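Local coordinates for protein putative glucoamylase (Bacteroides uniformis, PDB 4GL3) that probably hydrolyses glucosidic bonds to release glucose from glucans, as a putative glucoamylase of the six-hairpin clan, at residues Lys11-Ser14 with Asp15-Met19; Leu330-Ile333 with Pro334-Pro337; Tyr339-Glu342 with Ala343-Tyr346; Arg345-Tyr348 with Glu349-Asp353. All blocks are in the same frame, centred on the assembly; numbering follows the deposited sequence.

Contact 1 of 4, residues Lys11-Ser14 with Asp15-Met19; sequences KQLS and DDELM
S14 and E17 form a capping box at the start of helix 15-27. The hydroxyl OG of S14 accepts from E17 N at 3.1 Å in a nearly straight bond, and E17 returns the favour: its OE1 takes the N-H of S14 at 3.0 Å, met on the anti side and 33° out of the carboxylate plane. The hydroxyl can do this because chi1 of S14 (72°) holds OG between the backbone N and the carbonyl carbon, where it faces E17 N. The first regular helical bond follows, L18 N to S14 O at 2.9 Å. Were S14 replaced by alanine, E17 N would probably be left without its capping acceptor and half of the box undone. Outside the box, L13 lies across the E17 side chain, with L13 CB 3.8 Å from E17 CB, while E17 OE1 comes within 3.4 Å of L13 CA. D15 and Q12 find partners on helix 337-349: D15 pairs with R345, which also binds L13 O, and Q12 NE2 bonds to E349 OE1; D16 pairs with R392 of helix 378-393. Deeper in, the leucines close the contact methyl to methyl, L13 CD1 standing 4.2 Å from L18 CD1.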
loop_
_atom_site.group_PDB
_atom_site.type_symbol
_atom_site.label_atom_id
_atom_site.label_comp_id
_atom_site.label_asym_id
_atom_site.label_seq_id
_atom_site.Cartn_x
_atom_site.Cartn_y
_atom_site.Cartn_z
ATOM N N LYS A 11 -22.736 21.127 12.864
ATOM C CA LYS A 11 -22.744 20.044 13.878
ATOM C C LYS A 11 -21.642 19.006 13.539
ATOM O O LYS A 11 -21.252 18.819 12.377
ATOM C CB LYS A 11 -24.160 19.399 14.107
ATOM C CG LYS A 11 -24.543 18.144 13.288
ATOM C CD LYS A 11 -25.805 17.450 13.811
ATOM N N GLN A 12 -21.099 18.376 14.569
ATOM C CA GLN A 12 -20.064 17.375 14.366
ATOM C C GLN A 12 -20.631 16.161 13.650
ATOM O O GLN A 12 -21.770 15.772 13.890
ATOM C CB GLN A 12 -19.477 16.967 15.705
ATOM C CG GLN A 12 -18.571 18.015 16.320
ATOM C CD GLN A 12 -17.857 17.455 17.522
ATOM O OE1 GLN A 12 -18.498 17.120 18.503
ATOM N NE2 GLN A 12 -16.542 17.289 17.430
ATOM N N LEU A 13 -19.842 15.577 12.749
ATOM C CA LEU A 13 -20.193 14.311 12.155
ATOM C C LEU A 13 -19.934 13.180 13.190
ATOM O O LEU A 13 -18.968 13.230 13.976
ATOM C CB LEU A 13 -19.366 14.091 10.863
ATOM C CG LEU A 13 -19.463 15.133 9.714
ATOM C CD1 LEU A 13 -18.525 14.720 8.582
ATOM C CD2 LEU A 13 -20.895 15.296 9.220
ATOM N N SER A 14 -20.792 12.167 13.212
ATOM C CA SER A 14 -20.461 10.931 13.922
ATOM C C SER A 14 -19.223 10.287 13.320
ATOM O O SER A 14 -18.770 10.631 12.202
ATOM C CB SER A 14 -21.618 9.936 13.850
ATOM O OG SER A 14 -21.722 9.413 12.546
ATOM N N ASP A 15 -18.638 9.340 14.040
ATOM C CA ASP A 15 -17.453 8.692 13.494
ATOM C C ASP A 15 -17.797 7.990 12.187
ATOM O O ASP A 15 -17.011 8.031 11.241
ATOM C CB ASP A 15 -16.831 7.722 14.498
ATOM C CG ASP A 15 -16.053 8.435 15.608
ATOM O OD1 ASP A 15 -15.653 9.606 15.465
ATOM O OD2 ASP A 15 -15.816 7.798 16.635
ATOM N N ASP A 16 -18.960 7.344 12.110
ATOM C CA ASP A 16 -19.346 6.656 10.866
ATOM C C ASP A 16 -19.502 7.648 9.695
ATOM O O ASP A 16 -19.056 7.366 8.580
ATOM C CB ASP A 16 -20.631 5.842 11.061
ATOM C CG ASP A 16 -20.377 4.512 11.761
ATOM O OD1 ASP A 16 -19.568 3.705 11.267
ATOM O OD2 ASP A 16 -20.993 4.265 12.806
ATOM N N GLU A 17 -20.125 8.803 9.956
ATOM C CA GLU A 17 -20.258 9.857 8.938
ATOM C C GLU A 17 -18.921 10.431 8.444
ATOM O O GLU A 17 -18.724 10.656 7.238
ATOM C CB GLU A 17 -21.132 10.996 9.472
ATOM C CG GLU A 17 -22.575 10.594 9.595
ATOM C CD GLU A 17 -23.421 11.620 10.351
ATOM O OE1 GLU A 17 -22.890 12.458 11.125
ATOM O OE2 GLU A 17 -24.647 11.556 10.183
ATOM N N LEU A 18 -18.024 10.667 9.391
ATOM C CA LEU A 18 -16.699 11.166 9.107
ATOM C C LEU A 18 -15.936 10.162 8.265
ATOM O O LEU A 18 -15.335 10.548 7.259
ATOM C CB LEU A 18 -15.940 11.472 10.411
ATOM C CG LEU A 18 -14.554 12.111 10.261
ATOM C CD1 LEU A 18 -14.670 13.411 9.454
ATOM C CD2 LEU A 18 -13.931 12.316 11.650
HETATM N N MSE A 19 -15.964 8.881 8.655
HETATM C CA MSE A 19 -15.249 7.855 7.904
HETATM C C MSE A 19 -15.760 7.761 6.495
HETATM O O MSE A 19 -14.971 7.698 5.572
HETATM C CB MSE A 19 -15.334 6.491 8.584
HETATM C CG MSE A 19 -14.466 6.406 9.830
HETATM SE SE MSE A 19 -14.324 4.616 10.590
HETATM C CE MSE A 19 -16.064 4.535 11.445
#

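Contact 2 of 4, residues Leu330-Ile333 with Pro334-Pro337; sequences LSSI and PYAP
The ring of Y335 stands obliquely to S332 O, and its CD2 lies 4.0 Å from S332 OG, while one of its faces carries CG of P334, 4.2 Å above the ring plane and displaced toward the rim. The ring thus sits against the turn that the backbone bonds close. At the centre of that turn S332 O takes two N-H groups: Y335 N at 2.8 Å, which comes from above the carbonyl plane and 45° out of it, and A336 N at 3.2 Å, which lies in the plane. The first bond spans I333 and P334, whose backbone angles are those of a type I beta turn; the second carries the winding one residue further.

I333 packs on the two prolines. With CG1 anti to the backbone N (chi1 -171°), CG2 is left against the proline that follows, and I333 CG2 meets P334 CD at a tight 3.3 Å. The CG1 branch leads away toward P337, whose ring also packs on the backbone: P337 CB is 3.3 Å from I333 O. Around the turn, Y335 OH bonds to T252 O and S332 OG to H253 NE2, tying it to the loops nearby, and I333 packs on S340, L341 and M344 of helix 337-349.

This chemistry is consistent with the break between helix 326-331 and helix 337-349. Neither P334 nor P337 has an N-H to give, so the carbonyls facing these nitrogens cannot be joined to them, and S332 O gathers the donors on Y335 and A336 instead.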
loop_
_atom_site.group_PDB
_atom_site.type_symbol
_atom_site.label_atom_id
_atom_site.label_comp_id
_atom_site.label_asym_id
_atom_site.label_seq_id
_atom_site.Cartn_x
_atom_site.Cartn_y
_atom_site.Cartn_z
ATOM N N LEU A 330 -4.219 7.770 9.700
ATOM C CA LEU A 330 -5.525 7.395 9.189
ATOM C C LEU A 330 -5.503 5.949 8.737
ATOM O O LEU A 330 -6.417 5.167 9.057
ATOM C CB LEU A 330 -5.964 8.330 8.064
ATOM C CG LEU A 330 -6.158 9.820 8.437
ATOM C CD1 LEU A 330 -6.832 10.574 7.312
ATOM C CD2 LEU A 330 -6.927 9.956 9.717
ATOM N N SER A 331 -4.435 5.558 8.031
ATOM C CA SER A 331 -4.380 4.208 7.500
ATOM C C SER A 331 -4.054 3.124 8.546
ATOM O O SER A 331 -4.165 1.923 8.257
ATOM C CB SER A 331 -3.421 4.131 6.332
ATOM O OG SER A 331 -3.810 5.034 5.307
ATOM N N SER A 332 -3.645 3.570 9.734
ATOM C CA SER A 332 -3.362 2.723 10.864
ATOM C C SER A 332 -4.606 2.492 11.742
ATOM O O SER A 332 -4.489 1.888 12.818
ATOM C CB SER A 332 -2.203 3.329 11.691
ATOM O OG SER A 332 -0.942 3.042 11.068
ATOM N N ILE A 333 -5.768 2.967 11.275
ATOM C CA ILE A 333 -7.057 2.841 11.974
ATOM C C ILE A 333 -7.385 1.417 12.486
ATOM O O ILE A 333 -7.812 1.300 13.616
ATOM C CB ILE A 333 -8.251 3.485 11.175
ATOM C CG1 ILE A 333 -9.552 3.530 12.027
ATOM C CG2 ILE A 333 -8.446 2.824 9.811
ATOM C CD1 ILE A 333 -10.562 4.592 11.570
ATOM N N PRO A 334 -7.116 0.337 11.716
ATOM C CA PRO A 334 -7.479 -0.925 12.355
ATOM C C PRO A 334 -6.562 -1.292 13.493
ATOM O O PRO A 334 -6.886 -2.143 14.266
ATOM C CB PRO A 334 -7.359 -1.953 11.258
ATOM C CG PRO A 334 -6.532 -1.317 10.183
ATOM C CD PRO A 334 -6.608 0.159 10.346
ATOM N N TYR A 335 -5.420 -0.646 13.594
ATOM C CA TYR A 335 -4.451 -1.012 14.619
ATOM C C TYR A 335 -4.614 -0.210 15.902
ATOM O O TYR A 335 -4.299 -0.723 16.954
ATOM C CB TYR A 335 -3.040 -0.846 14.092
ATOM C CG TYR A 335 -2.789 -1.464 12.751
ATOM C CD1 TYR A 335 -3.243 -2.738 12.457
ATOM C CD2 TYR A 335 -2.034 -0.792 11.776
ATOM C CE1 TYR A 335 -2.981 -3.332 11.232
ATOM C CE2 TYR A 335 -1.766 -1.393 10.543
ATOM C CZ TYR A 335 -2.242 -2.660 10.286
ATOM O OH TYR A 335 -1.943 -3.285 9.105
ATOM N N ALA A 336 -5.096 1.030 15.821
ATOM C CA ALA A 336 -5.322 1.857 17.010
ATOM C C ALA A 336 -6.498 2.774 16.715
ATOM O O ALA A 336 -6.323 3.991 16.518
ATOM C CB ALA A 336 -4.073 2.656 17.353
ATOM N N PRO A 337 -7.714 2.198 16.666
ATOM C CA PRO A 337 -8.826 2.969 16.064
ATOM C C PRO A 337 -9.182 4.288 16.759
ATOM O O PRO A 337 -9.429 5.306 16.090
ATOM C CB PRO A 337 -10.004 1.976 16.035
ATOM C CG PRO A 337 -9.592 0.788 16.836
ATOM C CD PRO A 337 -8.091 0.809 16.990
#

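Contact 3 of 4, residues Tyr339-Glu342 with Ala343-Tyr346; sequences YSLE and AMRY
Two torsions of M344, modelled as selenomethionine, bring it beside L341: CG stands anti to the backbone N (chi1 -164°), and the chain then bends at its last bond (chi3 -63°), turning the CE methyl toward the leucine. The two side chains run alongside each other, pointing the same way, and L341 CD2 touches M344 CE at 4.2 Å, with the selenium just as near. R345 also bends, at chi3 (-66°), which carries NE back over the preceding turn.

There a water lies in the guanidinium plane, at its edge. It accepts from R345 NE at 2.8 Å and donates to L341 O at 3.1 Å, joining the side chain to the backbone one turn earlier. That same carbonyl takes the helical bond from R345 N at 3.0 Å, so L341 O has two donors. The regular ladder of the alpha helix runs alongside: M344 N to S340 O at 2.9 Å, Y346 N to E342 O at 3.1 Å, and A343 N to Y339 O at 3.2 Å.

The helix surfaces differ in what they meet. A343 packs on A329 and S340 OG bonds to A329 O of helix 326-331, and L341 and M344 rest on helix 15-27. On the outer sides E342 pairs with K299, Y339 makes a cation-pi contact with R283, and the guanidinium of R345 goes on to E349 and D15.

Helix 337-349 is thus amphipathic here: its inner side meets the neighbouring helices mostly by apolar contact, with S340 OG adding a hydrogen bond, while a water lets the arginine reach a backbone oxygen that the helix already uses.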
loop_
_atom_site.group_PDB
_atom_site.type_symbol
_atom_site.label_atom_id
_atom_site.label_comp_id
_atom_site.label_asym_id
_atom_site.label_seq_id
_atom_site.Cartn_x
_atom_site.Cartn_y
_atom_site.Cartn_z
ATOM N N TYR A 339 -7.256 6.261 18.506
ATOM C CA TYR A 339 -6.230 7.258 18.294
ATOM C C TYR A 339 -6.247 7.763 16.854
ATOM O O TYR A 339 -6.028 8.951 16.620
ATOM C CB TYR A 339 -4.861 6.706 18.696
ATOM C CG TYR A 339 -4.731 6.323 20.177
ATOM C CD1 TYR A 339 -5.486 6.949 21.171
ATOM C CD2 TYR A 339 -3.787 5.388 20.570
ATOM C CE1 TYR A 339 -5.326 6.595 22.511
ATOM C CE2 TYR A 339 -3.611 5.039 21.890
ATOM C CZ TYR A 339 -4.376 5.640 22.846
ATOM O OH TYR A 339 -4.156 5.265 24.119
ATOM N N SER A 340 -6.545 6.882 15.898
ATOM C CA SER A 340 -6.637 7.285 14.510
ATOM C C SER A 340 -7.870 8.133 14.281
ATOM O O SER A 340 -7.786 9.128 13.571
ATOM C CB SER A 340 -6.635 6.090 13.570
ATOM O OG SER A 340 -5.402 5.364 13.683
ATOM N N LEU A 341 -9.008 7.760 14.872
ATOM C CA LEU A 341 -10.197 8.600 14.781
ATOM C C LEU A 341 -9.997 10.002 15.402
ATOM O O LEU A 341 -10.587 10.982 14.935
ATOM C CB LEU A 341 -11.442 7.881 15.362
ATOM C CG LEU A 341 -11.974 6.774 14.440
ATOM C CD1 LEU A 341 -12.836 5.761 15.196
ATOM C CD2 LEU A 341 -12.732 7.382 13.268
ATOM N N GLU A 342 -9.190 10.093 16.455
ATOM C CA GLU A 342 -8.898 11.373 17.115
ATOM C C GLU A 342 -8.120 12.304 16.131
ATOM O O GLU A 342 -8.426 13.500 15.989
ATOM C CB GLU A 342 -8.077 11.112 18.384
ATOM C CG GLU A 342 -7.789 12.309 19.255
ATOM C CD GLU A 342 -7.271 11.915 20.641
ATOM O OE1 GLU A 342 -6.838 10.749 20.847
ATOM O OE2 GLU A 342 -7.311 12.773 21.543
ATOM N N ALA A 343 -7.144 11.733 15.436
ATOM C CA ALA A 343 -6.331 12.470 14.461
ATOM C C ALA A 343 -7.198 12.862 13.267
ATOM O O ALA A 343 -7.121 13.989 12.780
ATOM C CB ALA A 343 -5.141 11.613 14.003
HETATM N N MSE A 344 -8.045 11.935 12.822
HETATM C CA MSE A 344 -8.950 12.187 11.703
HETATM C C MSE A 344 -9.845 13.388 11.977
HETATM O O MSE A 344 -10.016 14.259 11.128
HETATM C CB MSE A 344 -9.816 10.967 11.416
HETATM C CG MSE A 344 -10.503 10.996 10.041
HETATM SE SE MSE A 344 -11.726 9.456 9.763
HETATM C CE MSE A 344 -10.449 8.016 9.846
ATOM N N ARG A 345 -10.419 13.439 13.170
ATOM C CA ARG A 345 -11.347 14.496 13.498
ATOM C C ARG A 345 -10.618 15.834 13.614
ATOM O O ARG A 345 -11.169 16.871 13.227
ATOM C CB ARG A 345 -12.128 14.178 14.785
ATOM C CG ARG A 345 -13.277 15.140 15.076
ATOM C CD ARG A 345 -14.169 14.616 16.205
ATOM N NE ARG A 345 -14.873 13.393 15.814
ATOM C CZ ARG A 345 -15.999 13.355 15.103
ATOM N NH1 ARG A 345 -16.586 14.485 14.698
ATOM N NH2 ARG A 345 -16.545 12.175 14.797
ATOM N N TYR A 346 -9.404 15.814 14.150
ATOM C CA TYR A 346 -8.594 17.028 14.275
ATOM C C TYR A 346 -8.223 17.567 12.873
ATOM O O TYR A 346 -8.330 18.779 12.615
ATOM C CB TYR A 346 -7.335 16.752 15.115
ATOM C CG TYR A 346 -6.365 17.930 15.161
ATOM C CD1 TYR A 346 -6.627 19.055 15.944
ATOM C CD2 TYR A 346 -5.199 17.912 14.408
ATOM C CE1 TYR A 346 -5.735 20.118 15.983
ATOM C CE2 TYR A 346 -4.315 18.969 14.433
ATOM C CZ TYR A 346 -4.592 20.059 15.202
ATOM O OH TYR A 346 -3.697 21.076 15.195
HETATM O O HOH W 1 -13.380 11.052 16.379
#

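Contact 4 of 4, residues Arg345-Tyr348 with Glu349-Asp353; sequences RYFY and EELGD
R345 and E349, one helical turn apart, form a salt bridge, with R345 NH1 2.7 Å from E349 OE2. The carboxylate oxygen lies at the edge of the guanidinium, close to its plane, but the arginine approaches from above the carboxylate, the two flat groups being turned 73° from each other. The pair runs side by side, and R345 CG packs on E349 CD at 3.4 Å. The backbone holds E349 in place with a short bond, E349 N to R345 O at 2.7 Å, and the chain beyond its CG is extended, which carries the carboxylate back along the arginine. E349 OE1 meanwhile accepts from Q12 NE2. With an alanine here, R345 NH1 would probably lose this carboxylate partner, although NH2 would keep D15, and Q12 would lose its acceptor.

The next shell is where the helix unwinds. Y346 O takes both E350 N at 2.9 Å and L351 N at 3.1 Å: E350 N makes the usual alpha-helical bond and L351 N a wider, pi-type one, as the helix comes to its end. The Y346 side chain crosses that of E350 at about a right angle and that of L351 obliquely: its CD1 meets E350 CG at 3.5 Å, and its CE2 meets L351 CD1 at 3.7 Å. The same leucine methyl also touches the ring of F347. Helix 337-349 thereby hands over to helix 352-355, with Y348 packing on L18 and L21 of helix 15-27 and standing edge-to-face with W356 of the strand that follows.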
loop_
_atom_site.group_PDB
_atom_site.type_symbol
_atom_site.label_atom_id
_atom_site.label_comp_id
_atom_site.label_asym_id
_atom_site.label_seq_id
_atom_site.Cartn_x
_atom_site.Cartn_y
_atom_site.Cartn_z
ATOM N N ARG A 345 -10.419 13.439 13.170
ATOM C CA ARG A 345 -11.347 14.496 13.498
ATOM C C ARG A 345 -10.618 15.834 13.614
ATOM O O ARG A 345 -11.169 16.871 13.227
ATOM C CB ARG A 345 -12.128 14.178 14.785
ATOM C CG ARG A 345 -13.277 15.140 15.076
ATOM C CD ARG A 345 -14.169 14.616 16.205
ATOM N NE ARG A 345 -14.873 13.393 15.814
ATOM C CZ ARG A 345 -15.999 13.355 15.103
ATOM N NH1 ARG A 345 -16.586 14.485 14.698
ATOM N NH2 ARG A 345 -16.545 12.175 14.797
ATOM N N TYR A 346 -9.404 15.814 14.150
ATOM C CA TYR A 346 -8.594 17.028 14.275
ATOM C C TYR A 346 -8.223 17.567 12.873
ATOM O O TYR A 346 -8.330 18.779 12.615
ATOM C CB TYR A 346 -7.335 16.752 15.115
ATOM C CG TYR A 346 -6.365 17.930 15.161
ATOM C CD1 TYR A 346 -6.627 19.055 15.944
ATOM C CD2 TYR A 346 -5.199 17.912 14.408
ATOM C CE1 TYR A 346 -5.735 20.118 15.983
ATOM C CE2 TYR A 346 -4.315 18.969 14.433
ATOM C CZ TYR A 346 -4.592 20.059 15.202
ATOM O OH TYR A 346 -3.697 21.076 15.195
ATOM N N PHE A 347 -7.835 16.655 11.973
ATOM C CA PHE A 347 -7.443 17.032 10.633
ATOM C C PHE A 347 -8.619 17.647 9.892
ATOM O O PHE A 347 -8.438 18.599 9.143
ATOM C CB PHE A 347 -6.929 15.836 9.815
ATOM C CG PHE A 347 -5.672 15.190 10.347
ATOM C CD1 PHE A 347 -4.770 15.873 11.141
ATOM C CD2 PHE A 347 -5.391 13.880 10.014
ATOM C CE1 PHE A 347 -3.619 15.243 11.601
ATOM C CE2 PHE A 347 -4.249 13.249 10.454
ATOM C CZ PHE A 347 -3.356 13.935 11.258
ATOM N N TYR A 348 -9.812 17.092 10.094
ATOM C CA TYR A 348 -11.002 17.582 9.413
ATOM C C TYR A 348 -11.555 18.840 10.071
ATOM O O TYR A 348 -11.786 19.847 9.396
ATOM C CB TYR A 348 -12.096 16.515 9.382
ATOM C CG TYR A 348 -13.321 16.943 8.617
ATOM C CD1 TYR A 348 -13.317 16.978 7.220
ATOM C CD2 TYR A 348 -14.473 17.287 9.261
ATOM C CE1 TYR A 348 -14.431 17.389 6.518
ATOM C CE2 TYR A 348 -15.587 17.688 8.559
ATOM C CZ TYR A 348 -15.543 17.732 7.195
ATOM O OH TYR A 348 -16.630 18.140 6.507
ATOM N N GLU A 349 -11.799 18.790 11.379
ATOM C CA GLU A 349 -12.503 19.873 12.034
ATOM C C GLU A 349 -11.583 21.056 12.291
ATOM O O GLU A 349 -12.006 22.173 12.132
ATOM C CB GLU A 349 -13.199 19.407 13.348
ATOM C CG GLU A 349 -14.321 18.394 13.104
ATOM C CD GLU A 349 -15.068 17.898 14.344
ATOM O OE1 GLU A 349 -14.729 18.261 15.486
ATOM O OE2 GLU A 349 -16.026 17.122 14.156
ATOM N N GLU A 350 -10.336 20.831 12.683
ATOM C CA GLU A 350 -9.479 21.950 13.068
ATOM C C GLU A 350 -8.602 22.393 11.901
ATOM O O GLU A 350 -8.424 23.565 11.684
ATOM C CB GLU A 350 -8.590 21.593 14.281
ATOM C CG GLU A 350 -9.328 21.244 15.572
ATOM C CD GLU A 350 -10.325 22.318 15.948
ATOM O OE1 GLU A 350 -9.939 23.510 15.915
ATOM O OE2 GLU A 350 -11.500 21.980 16.241
ATOM N N LEU A 351 -8.009 21.461 11.175
ATOM C CA LEU A 351 -7.148 21.840 10.047
ATOM C C LEU A 351 -7.855 21.862 8.700
ATOM O O LEU A 351 -7.229 22.197 7.725
ATOM C CB LEU A 351 -5.917 20.929 9.938
ATOM C CG LEU A 351 -5.008 20.850 11.168
ATOM C CD1 LEU A 351 -3.829 19.913 10.867
ATOM C CD2 LEU A 351 -4.578 22.255 11.623
ATOM N N GLY A 352 -9.147 21.564 8.644
ATOM C CA GLY A 352 -9.790 21.287 7.344
ATOM C C GLY A 352 -9.796 22.426 6.338
ATOM O O GLY A 352 -9.722 22.206 5.123
ATOM N N ASP A 353 -9.874 23.652 6.816
ATOM C CA ASP A 353 -9.874 24.810 5.908
ATOM C C ASP A 353 -8.572 24.865 5.088
ATOM O O ASP A 353 -8.571 25.348 3.972
ATOM C CB ASP A 353 -10.149 26.113 6.665
ATOM C CG ASP A 353 -9.122 26.393 7.782
ATOM O OD1 ASP A 353 -8.643 25.470 8.504
ATOM O OD2 ASP A 353 -8.796 27.576 7.957
#

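Contacts 2, 3 and 4 follow the chain from the turn after helix 326-331, along helix 337-349 and out to its end, while contact 1 caps the neighbouring helix 15-27. Contact 2 is buried, contact 3 partly so, and contacts 1 and 4 lie at the surface. The chemistry changes accordingly: prolines and a shared carbonyl at contact 2, apolar packing with one water at contact 3, a capping box at contact 1, and a salt bridge with aromatic-leucine packing at contact 4. R345 belongs to contacts 3 and 4 and reaches contact 1, where its NH2 meets D15 and L13. Packing joins the inner pieces, I333 of contact 2 touching both M19 of contact 1 and M344 of contact 3.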